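Local coordinates for competence/damage-inducible protein CinA (Agrobacterium tumefaciens, PDB 2A9S) that is of unknown function but belongs to the CinA family of competence- and damage-inducible proteins, whose relatives include enzymes that deamidate nicotinamide mononucleotide, at residues L95-V106 with V124-N132; F6-I17 with L152-I163. All coordinates share one frame; numbering follows the deposited sequence. Where two conformers were deposited one is given.

Contact 1: L95-V106 with V124-N132; sequences LYRSRANFAVAV and VHLATKARN
R131 reaches from the end of strand 123-130 into the turn that joins helix 84-96 to strand 102-108, and its guanidinium group is held there by carbonyl oxygens. NE and NH2 both donate to A100 O, side-on; the NE bond to A100 O is 2.8 Å long, while NH2 meets the same oxygen on an in-plane lone pair. NH2 also bonds S98 O at 2.8 Å, arriving 48° above that carbonyl plane. A bend at chi2 (-79°) turns the arginine chain back toward these acceptors. L95 O lies over one guanidinium face, and in the modelled conformer the Y96 ring lies close to R131 NH1, at a distance that is doubtful. Beside it, L95 CD2 packs on the backbone of A130, 3.6 Å from its C atom.

Beyond this corner the two strands run antiparallel. A103 with K129 and A105 with A127 are hydrogen-bonded pairs, each joined by two backbone bonds. On the face bearing F102, V104 and V106, A130 CB meets the edge of the F102 ring, V104 CG2 presses on T128 CG2 at a tight 3.4 Å, and V106 CG1 lies 3.6 Å from L126 CD2.

The corner includes an ST turn, in which S98 OG accepts from A100 N. One water joins R131 NH1 to Y96 O. With several main-chain oxygens converging on one guanidinium, the positive charge is probably stabilised by carbonyl dipoles, and the bonds to A100 O and S98 O, both lying in the guanidinium plane, restrict the group's rotation.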
# COMPACT_ATOMS: atom_id res chain seq x y z
N LEU A 95 -2.69 -13.33 -5.11
CA LEU A 95 -3.14 -13.66 -6.44
C LEU A 95 -4.57 -14.16 -6.39
O LEU A 95 -5.45 -13.63 -7.09
CB LEU A 95 -2.21 -14.70 -7.08
CG LEU A 95 -2.57 -15.08 -8.52
CD1 LEU A 95 -2.50 -13.90 -9.46
CD2 LEU A 95 -1.69 -16.27 -8.98
N TYR A 96 -4.84 -15.15 -5.54
CA TYR A 96 -6.16 -15.79 -5.50
C TYR A 96 -7.20 -15.09 -4.60
O TYR A 96 -8.37 -15.48 -4.58
CB TYR A 96 -6.05 -17.32 -5.27
CG TYR A 96 -5.30 -18.03 -6.39
CD1 TYR A 96 -5.87 -18.19 -7.66
CD2 TYR A 96 -4.02 -18.53 -6.19
CE1 TYR A 96 -5.17 -18.81 -8.69
CE2 TYR A 96 -3.32 -19.16 -7.22
CZ TYR A 96 -3.90 -19.29 -8.46
OH TYR A 96 -3.21 -19.93 -9.47
N ARG A 97 -6.78 -14.04 -3.89
CA ARG A 97 -7.70 -13.09 -3.25
C ARG A 97 -7.81 -11.76 -4.04
O ARG A 97 -8.07 -10.69 -3.47
CB ARG A 97 -7.36 -12.89 -1.78
CG ARG A 97 -7.61 -14.16 -0.97
CD ARG A 97 -7.03 -14.10 0.40
NE ARG A 97 -7.08 -15.40 1.09
CZ ARG A 97 -7.26 -15.55 2.41
NH1 ARG A 97 -7.46 -14.50 3.19
NH2 ARG A 97 -7.27 -16.76 2.94
N SER A 98 -7.62 -11.85 -5.36
CA SER A 98 -7.73 -10.70 -6.24
C SER A 98 -8.22 -11.14 -7.61
O SER A 98 -8.41 -12.35 -7.84
CB SER A 98 -6.39 -9.99 -6.36
OG SER A 98 -5.55 -10.61 -7.32
N ARG A 99 -8.39 -10.16 -8.50
CA ARG A 99 -8.73 -10.43 -9.89
C ARG A 99 -7.51 -10.27 -10.78
O ARG A 99 -7.65 -10.23 -11.99
CB ARG A 99 -9.84 -9.48 -10.38
CG ARG A 99 -10.95 -9.28 -9.38
CD ARG A 99 -12.17 -8.70 -10.06
NE ARG A 99 -13.38 -9.32 -9.54
CZ ARG A 99 -14.10 -10.24 -10.18
NH1 ARG A 99 -13.74 -10.65 -11.40
NH2 ARG A 99 -15.18 -10.74 -9.61
N ALA A 100 -6.31 -10.25 -10.20
CA ALA A 100 -5.10 -10.03 -10.99
C ALA A 100 -4.68 -11.29 -11.72
O ALA A 100 -5.00 -12.41 -11.31
CB ALA A 100 -3.96 -9.55 -10.11
N ASN A 101 -3.95 -11.10 -12.81
CA ASN A 101 -3.21 -12.16 -13.45
C ASN A 101 -1.88 -12.51 -12.78
O ASN A 101 -1.45 -13.66 -12.85
CB ASN A 101 -2.93 -11.80 -14.90
CG ASN A 101 -4.18 -11.39 -15.63
OD1 ASN A 101 -4.58 -10.22 -15.63
ND2 ASN A 101 -4.85 -12.38 -16.23
N PHE A 102 -1.21 -11.50 -12.18
CA PHE A 102 0.09 -11.70 -11.51
C PHE A 102 0.05 -11.07 -10.13
O PHE A 102 -0.61 -10.05 -9.93
CB PHE A 102 1.23 -10.99 -12.28
CG PHE A 102 1.33 -11.36 -13.75
CD1 PHE A 102 1.47 -12.68 -14.15
CD2 PHE A 102 1.30 -10.35 -14.72
CE1 PHE A 102 1.56 -13.01 -15.52
CE2 PHE A 102 1.39 -10.67 -16.08
CZ PHE A 102 1.53 -12.00 -16.48
N ALA A 103 0.77 -11.66 -9.17
CA ALA A 103 0.95 -11.00 -7.87
C ALA A 103 2.44 -10.96 -7.57
O ALA A 103 3.21 -11.85 -7.99
CB ALA A 103 0.20 -11.70 -6.75
N VAL A 104 2.87 -9.89 -6.91
CA VAL A 104 4.24 -9.83 -6.41
C VAL A 104 4.16 -9.63 -4.90
O VAL A 104 3.37 -8.79 -4.43
CB VAL A 104 5.09 -8.70 -7.10
CG1 VAL A 104 4.41 -7.31 -6.95
CG2 VAL A 104 6.59 -8.74 -6.60
N ALA A 105 5.00 -10.36 -4.17
CA ALA A 105 5.02 -10.34 -2.71
C ALA A 105 6.45 -10.10 -2.21
O ALA A 105 7.39 -10.67 -2.77
CB ALA A 105 4.51 -11.68 -2.15
N VAL A 106 6.60 -9.27 -1.19
CA VAL A 106 7.94 -9.01 -0.62
C VAL A 106 7.89 -9.09 0.90
O VAL A 106 6.91 -8.59 1.52
CB VAL A 106 8.56 -7.65 -1.10
CG1 VAL A 106 8.64 -7.59 -2.63
CG2 VAL A 106 7.79 -6.42 -0.55
N VAL A 124 15.93 -9.64 1.80
CA VAL A 124 14.55 -9.49 1.35
C VAL A 124 14.23 -10.70 0.48
O VAL A 124 15.03 -11.06 -0.39
CB VAL A 124 14.32 -8.19 0.51
CG1 VAL A 124 12.85 -8.13 -0.06
CG2 VAL A 124 14.66 -6.92 1.29
N HIS A 125 13.09 -11.32 0.72
CA HIS A 125 12.60 -12.41 -0.12
C HIS A 125 11.48 -11.85 -1.00
O HIS A 125 10.56 -11.21 -0.48
CB HIS A 125 12.08 -13.56 0.74
CG HIS A 125 13.18 -14.40 1.34
ND1 HIS A 125 13.85 -15.36 0.62
CD2 HIS A 125 13.77 -14.36 2.55
CE1 HIS A 125 14.78 -15.91 1.37
NE2 HIS A 125 14.75 -15.33 2.55
N LEU A 126 11.59 -12.07 -2.31
CA LEU A 126 10.59 -11.59 -3.26
C LEU A 126 10.07 -12.79 -4.03
O LEU A 126 10.84 -13.70 -4.41
CB LEU A 126 11.16 -10.55 -4.24
CG LEU A 126 11.79 -9.27 -3.68
CD1 LEU A 126 13.29 -9.49 -3.42
CD2 LEU A 126 11.58 -8.13 -4.65
N ALA A 127 8.76 -12.78 -4.29
CA ALA A 127 8.15 -13.87 -5.07
C ALA A 127 7.09 -13.25 -5.98
O ALA A 127 6.35 -12.35 -5.56
CB ALA A 127 7.53 -14.91 -4.16
N THR A 128 7.03 -13.73 -7.21
CA THR A 128 5.93 -13.38 -8.10
C THR A 128 5.23 -14.65 -8.57
O THR A 128 5.91 -15.66 -8.86
CB THR A 128 6.40 -12.56 -9.31
OG1 THR A 128 7.43 -13.29 -10.01
CG2 THR A 128 6.97 -11.22 -8.88
N LYS A 129 3.90 -14.62 -8.66
CA LYS A 129 3.16 -15.79 -9.14
C LYS A 129 2.14 -15.42 -10.23
O LYS A 129 1.61 -14.32 -10.24
CB LYS A 129 2.50 -16.52 -7.98
CG LYS A 129 1.85 -17.85 -8.37
CD LYS A 129 1.39 -18.62 -7.16
CE LYS A 129 0.80 -19.95 -7.63
NZ LYS A 129 0.59 -20.87 -6.48
N ALA A 130 1.94 -16.34 -11.19
CA ALA A 130 0.96 -16.17 -12.27
C ALA A 130 -0.13 -17.23 -12.12
O ALA A 130 0.09 -18.25 -11.48
CB ALA A 130 1.61 -16.32 -13.61
N ARG A 131 -1.30 -16.96 -12.69
CA ARG A 131 -2.45 -17.87 -12.63
C ARG A 131 -2.16 -19.29 -13.16
O ARG A 131 -2.79 -20.26 -12.71
CB ARG A 131 -3.63 -17.28 -13.39
CG ARG A 131 -4.22 -16.02 -12.81
CD ARG A 131 -5.13 -16.35 -11.65
NE ARG A 131 -5.67 -15.14 -11.04
CZ ARG A 131 -6.58 -15.10 -10.07
NH1 ARG A 131 -7.13 -16.22 -9.61
NH2 ARG A 131 -6.97 -13.93 -9.60
N ASN A 132 -1.24 -19.40 -14.11
CA ASN A 132 -0.84 -20.69 -14.70
C ASN A 132 0.07 -21.52 -13.77
O ASN A 132 0.54 -22.62 -14.13
CB ASN A 132 -0.15 -20.47 -16.06
CG ASN A 132 1.24 -19.86 -15.92
OD1 ASN A 132 1.72 -19.61 -14.81
ND2 ASN A 132 1.90 -19.66 -17.06
O HOH W 1 -9.24 -15.61 -7.48
O HOH W 2 -1.69 -21.99 -8.55
O HOH W 3 -5.30 -20.45 -11.72

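Contact 2: F6-I17 with L152-I163; sequences FPGDIEELARRI and LATVRTALEMLI
I10, L13 and L159 interlock helix 8-24 with helix 147-167 as knobs in holes. I10 enters among L152, V155, R156 and L159: its CG2, anti to the backbone N, touches V155 CG1 at 3.7 Å, while CD1 reaches back to the first turn of the segment at L152. The side chain of L13 fits among R156, L159, E160 and I163, with CD2 against I163 CD1. In return L159 lodges among I10, A14, L13 and I17. Farther along, I17 CG1 packs 3.6 Å from I163 CG1, and its CD1 lies near L159 and L162. At the other end F6 presents its ring edge to L152 CD2 (3.7 Å), and P7, the N-cap residue, adds its CG to the same leucine.

Charged groups flank this apolar seam. R156 grips D9 side-on in a bidentate salt bridge: NE to OD2 at 2.6 Å and NH2 to OD1 at 2.9 Å, each oxygen using its syn lone pair. The carboxylate and guanidinium planes are only 20° apart. The bend at chi3 (-63°) of R156 brings the group round to the aspartate, and I10 CD1 lies over one of its faces. R16 contributes differently: I163 CG2 sits over the centre of one face of its guanidinium, 3.5 Å above the plane.

The helices run roughly parallel, crossing at 26° with their segment axes 9.5 Å apart. V155, A158 and L162 also face helix 38-43 or strand 102-108. Helix 84-96 covers the opposite face of the sheet, at A103 and A105, so the pair belongs to one outer layer of an alpha/beta/alpha sandwich.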
# COMPACT_ATOMS: atom_id res chain seq x y z
N PHE A 6 9.64 8.87 -7.07
CA PHE A 6 10.61 7.75 -7.03
C PHE A 6 11.82 8.00 -7.93
O PHE A 6 11.72 8.80 -8.86
CB PHE A 6 9.94 6.43 -7.46
CG PHE A 6 8.92 5.93 -6.46
CD1 PHE A 6 9.31 5.06 -5.45
CD2 PHE A 6 7.59 6.37 -6.52
CE1 PHE A 6 8.35 4.63 -4.50
CE2 PHE A 6 6.63 5.91 -5.61
CZ PHE A 6 7.03 5.04 -4.60
N PRO A 7 12.93 7.28 -7.67
CA PRO A 7 14.08 7.31 -8.60
C PRO A 7 13.66 7.02 -10.05
O PRO A 7 12.83 6.15 -10.31
CB PRO A 7 14.97 6.19 -8.09
CG PRO A 7 14.67 6.12 -6.61
CD PRO A 7 13.19 6.40 -6.52
N GLY A 8 14.27 7.74 -10.99
CA GLY A 8 13.95 7.66 -12.41
C GLY A 8 13.85 6.26 -12.99
O GLY A 8 12.92 5.98 -13.78
N ASP A 9 14.78 5.38 -12.61
CA ASP A 9 14.75 4.04 -13.13
C ASP A 9 13.55 3.23 -12.60
O ASP A 9 12.98 2.43 -13.36
CB ASP A 9 16.10 3.33 -12.98
CG ASP A 9 16.33 2.78 -11.59
OD1 ASP A 9 16.28 3.54 -10.59
OD2 ASP A 9 16.58 1.56 -11.51
N ILE A 10 13.16 3.44 -11.33
CA ILE A 10 11.96 2.81 -10.75
C ILE A 10 10.70 3.29 -11.45
O ILE A 10 9.86 2.46 -11.87
CB ILE A 10 11.87 3.03 -9.23
CG1 ILE A 10 13.00 2.24 -8.51
CG2 ILE A 10 10.45 2.69 -8.71
CD1 ILE A 10 13.06 2.50 -6.98
N GLU A 11 10.58 4.61 -11.63
CA GLU A 11 9.50 5.16 -12.44
C GLU A 11 9.47 4.59 -13.88
O GLU A 11 8.38 4.23 -14.39
CB GLU A 11 9.59 6.66 -12.47
CG GLU A 11 8.38 7.28 -13.06
CD GLU A 11 8.58 8.74 -13.33
OE1 GLU A 11 9.31 9.39 -12.53
OE2 GLU A 11 8.02 9.23 -14.34
N GLU A 12 10.65 4.48 -14.52
CA GLU A 12 10.78 3.82 -15.85
C GLU A 12 10.22 2.40 -15.82
O GLU A 12 9.45 1.98 -16.73
CB GLU A 12 12.26 3.80 -16.32
CG GLU A 12 12.49 3.37 -17.79
CD GLU A 12 13.98 3.27 -18.29
OE1 GLU A 12 14.95 2.99 -17.49
OE2 GLU A 12 14.18 3.45 -19.53
N LEU A 13 10.58 1.64 -14.78
CA LEU A 13 10.12 0.24 -14.69
C LEU A 13 8.58 0.18 -14.51
O LEU A 13 7.91 -0.62 -15.18
CB LEU A 13 10.84 -0.53 -13.57
CG LEU A 13 12.34 -0.88 -13.75
CD1 LEU A 13 12.90 -1.21 -12.35
CD2 LEU A 13 12.55 -2.03 -14.71
N ALA A 14 8.05 1.02 -13.62
CA ALA A 14 6.61 1.10 -13.41
C ALA A 14 5.90 1.46 -14.73
O ALA A 14 4.88 0.85 -15.11
CB ALA A 14 6.29 2.12 -12.28
N ARG A 15 6.49 2.42 -15.45
CA ARG A 15 5.90 2.87 -16.72
C ARG A 15 5.89 1.71 -17.71
O ARG A 15 4.89 1.55 -18.41
CB ARG A 15 6.70 4.04 -17.31
CG ARG A 15 5.91 4.81 -18.40
CD ARG A 15 6.51 6.18 -18.69
NE ARG A 15 6.54 7.05 -17.50
CZ ARG A 15 5.48 7.70 -17.01
NH1 ARG A 15 5.62 8.46 -15.93
NH2 ARG A 15 4.28 7.61 -17.58
N ARG A 16 6.96 0.90 -17.74
CA ARG A 16 7.06 -0.25 -18.65
C ARG A 16 5.94 -1.27 -18.35
O ARG A 16 5.26 -1.76 -19.25
CB ARG A 16 8.45 -0.91 -18.59
CG ARG A 16 8.44 -2.29 -19.23
CD ARG A 16 9.80 -2.72 -19.72
NE ARG A 16 9.69 -4.01 -20.41
CZ ARG A 16 10.72 -4.82 -20.64
NH1 ARG A 16 11.93 -4.47 -20.22
NH2 ARG A 16 10.54 -5.98 -21.27
N ILE A 17 5.71 -1.52 -17.06
CA ILE A 17 4.68 -2.47 -16.65
C ILE A 17 3.29 -1.98 -17.11
O ILE A 17 2.52 -2.76 -17.69
CB ILE A 17 4.73 -2.72 -15.14
CG1 ILE A 17 6.03 -3.50 -14.80
CG2 ILE A 17 3.49 -3.47 -14.68
CD1 ILE A 17 6.41 -3.40 -13.30
N LEU A 152 13.56 1.08 -1.36
CA LEU A 152 13.55 1.45 -2.78
C LEU A 152 14.22 0.35 -3.61
O LEU A 152 13.76 0.04 -4.71
CB LEU A 152 14.20 2.82 -3.01
CG LEU A 152 13.35 3.97 -2.42
CD1 LEU A 152 14.13 5.26 -2.54
CD2 LEU A 152 11.98 4.04 -3.12
N ALA A 153 15.30 -0.25 -3.10
CA ALA A 153 15.98 -1.35 -3.77
C ALA A 153 15.00 -2.52 -3.97
O ALA A 153 14.96 -3.15 -5.05
CB ALA A 153 17.18 -1.84 -2.91
N THR A 154 14.18 -2.75 -2.95
CA THR A 154 13.15 -3.80 -3.04
C THR A 154 12.09 -3.48 -4.10
O THR A 154 11.69 -4.38 -4.89
CB THR A 154 12.49 -4.06 -1.64
OG1 THR A 154 13.51 -4.50 -0.73
CG2 THR A 154 11.39 -5.16 -1.72
N VAL A 155 11.63 -2.23 -4.14
CA VAL A 155 10.65 -1.80 -5.16
C VAL A 155 11.21 -2.08 -6.55
O VAL A 155 10.54 -2.71 -7.38
CB VAL A 155 10.23 -0.29 -5.00
CG1 VAL A 155 9.42 0.15 -6.22
CG2 VAL A 155 9.43 -0.03 -3.67
N ARG A 156 12.47 -1.66 -6.78
CA ARG A 156 13.12 -1.92 -8.06
C ARG A 156 13.08 -3.42 -8.43
O ARG A 156 12.60 -3.83 -9.51
CB ARG A 156 14.57 -1.41 -8.02
CG ARG A 156 15.30 -1.72 -9.37
CD ARG A 156 16.72 -1.20 -9.38
NE ARG A 156 16.75 0.24 -9.25
CZ ARG A 156 17.18 0.88 -8.16
NH1 ARG A 156 17.66 0.18 -7.13
NH2 ARG A 156 17.15 2.22 -8.11
N THR A 157 13.58 -4.27 -7.54
CA THR A 157 13.63 -5.71 -7.86
C THR A 157 12.22 -6.27 -8.09
O THR A 157 12.04 -7.09 -8.99
CB THR A 157 14.34 -6.48 -6.74
OG1 THR A 157 15.63 -5.88 -6.49
CG2 THR A 157 14.50 -7.97 -7.12
N ALA A 158 11.25 -5.85 -7.28
CA ALA A 158 9.85 -6.28 -7.40
C ALA A 158 9.32 -5.98 -8.82
O ALA A 158 8.69 -6.85 -9.47
CB ALA A 158 9.01 -5.56 -6.36
N LEU A 159 9.61 -4.77 -9.30
CA LEU A 159 9.15 -4.35 -10.63
C LEU A 159 9.85 -5.13 -11.74
O LEU A 159 9.20 -5.57 -12.69
CB LEU A 159 9.29 -2.83 -10.80
CG LEU A 159 8.47 -1.99 -9.78
CD1 LEU A 159 8.63 -0.52 -10.12
CD2 LEU A 159 6.96 -2.37 -9.70
N GLU A 160 11.16 -5.34 -11.59
CA GLU A 160 11.95 -6.20 -12.50
C GLU A 160 11.34 -7.59 -12.63
O GLU A 160 11.19 -8.12 -13.75
CB GLU A 160 13.40 -6.29 -12.02
CG GLU A 160 14.15 -4.96 -12.21
CD GLU A 160 15.52 -4.96 -11.53
OE1 GLU A 160 15.82 -5.89 -10.74
OE2 GLU A 160 16.31 -4.02 -11.80
N MET A 161 10.95 -8.17 -11.50
CA MET A 161 10.34 -9.49 -11.47
C MET A 161 8.96 -9.57 -12.13
O MET A 161 8.67 -10.57 -12.81
CB MET A 161 10.28 -10.03 -10.04
CG MET A 161 11.65 -10.33 -9.46
SD MET A 161 11.58 -10.70 -7.70
CE MET A 161 10.63 -12.24 -7.67
N LEU A 162 8.11 -8.57 -11.92
CA LEU A 162 6.82 -8.51 -12.63
C LEU A 162 7.04 -8.54 -14.15
O LEU A 162 6.36 -9.29 -14.88
CB LEU A 162 6.02 -7.27 -12.24
CG LEU A 162 5.30 -7.38 -10.90
CD1 LEU A 162 4.65 -5.99 -10.55
CD2 LEU A 162 4.25 -8.47 -10.98
N ILE A 163 7.98 -7.74 -14.62
CA ILE A 163 8.33 -7.74 -16.04
C ILE A 163 8.78 -9.12 -16.49
O ILE A 163 8.29 -9.63 -17.51
CB ILE A 163 9.39 -6.67 -16.39
CG1 ILE A 163 8.80 -5.29 -16.16
CG2 ILE A 163 9.89 -6.84 -17.87
CD1 ILE A 163 9.82 -4.15 -15.94

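In the fold
Contact 2 joins the two ends of the chain, and contact 1 is nested within the loop it closes: helix 8-24 comes first, then strands 102-108 and 123-130, then helix 147-167. The centres lie 16 Å apart. Contact 1 contains two neighbouring antiparallel strands of the five-stranded mixed sheet, while contact 2 belongs to the helical layer resting on it. They meet directly where helix 147-167 crosses the sheet: L126 CB is 3.5 Å from M161 SD, and V124 also packs against T154. Helices 8-24 and 147-167 pack side by side over the same face of the sheet, where F21 of the former meets the F102 ring, so both ends of the chain are joined to the central strands.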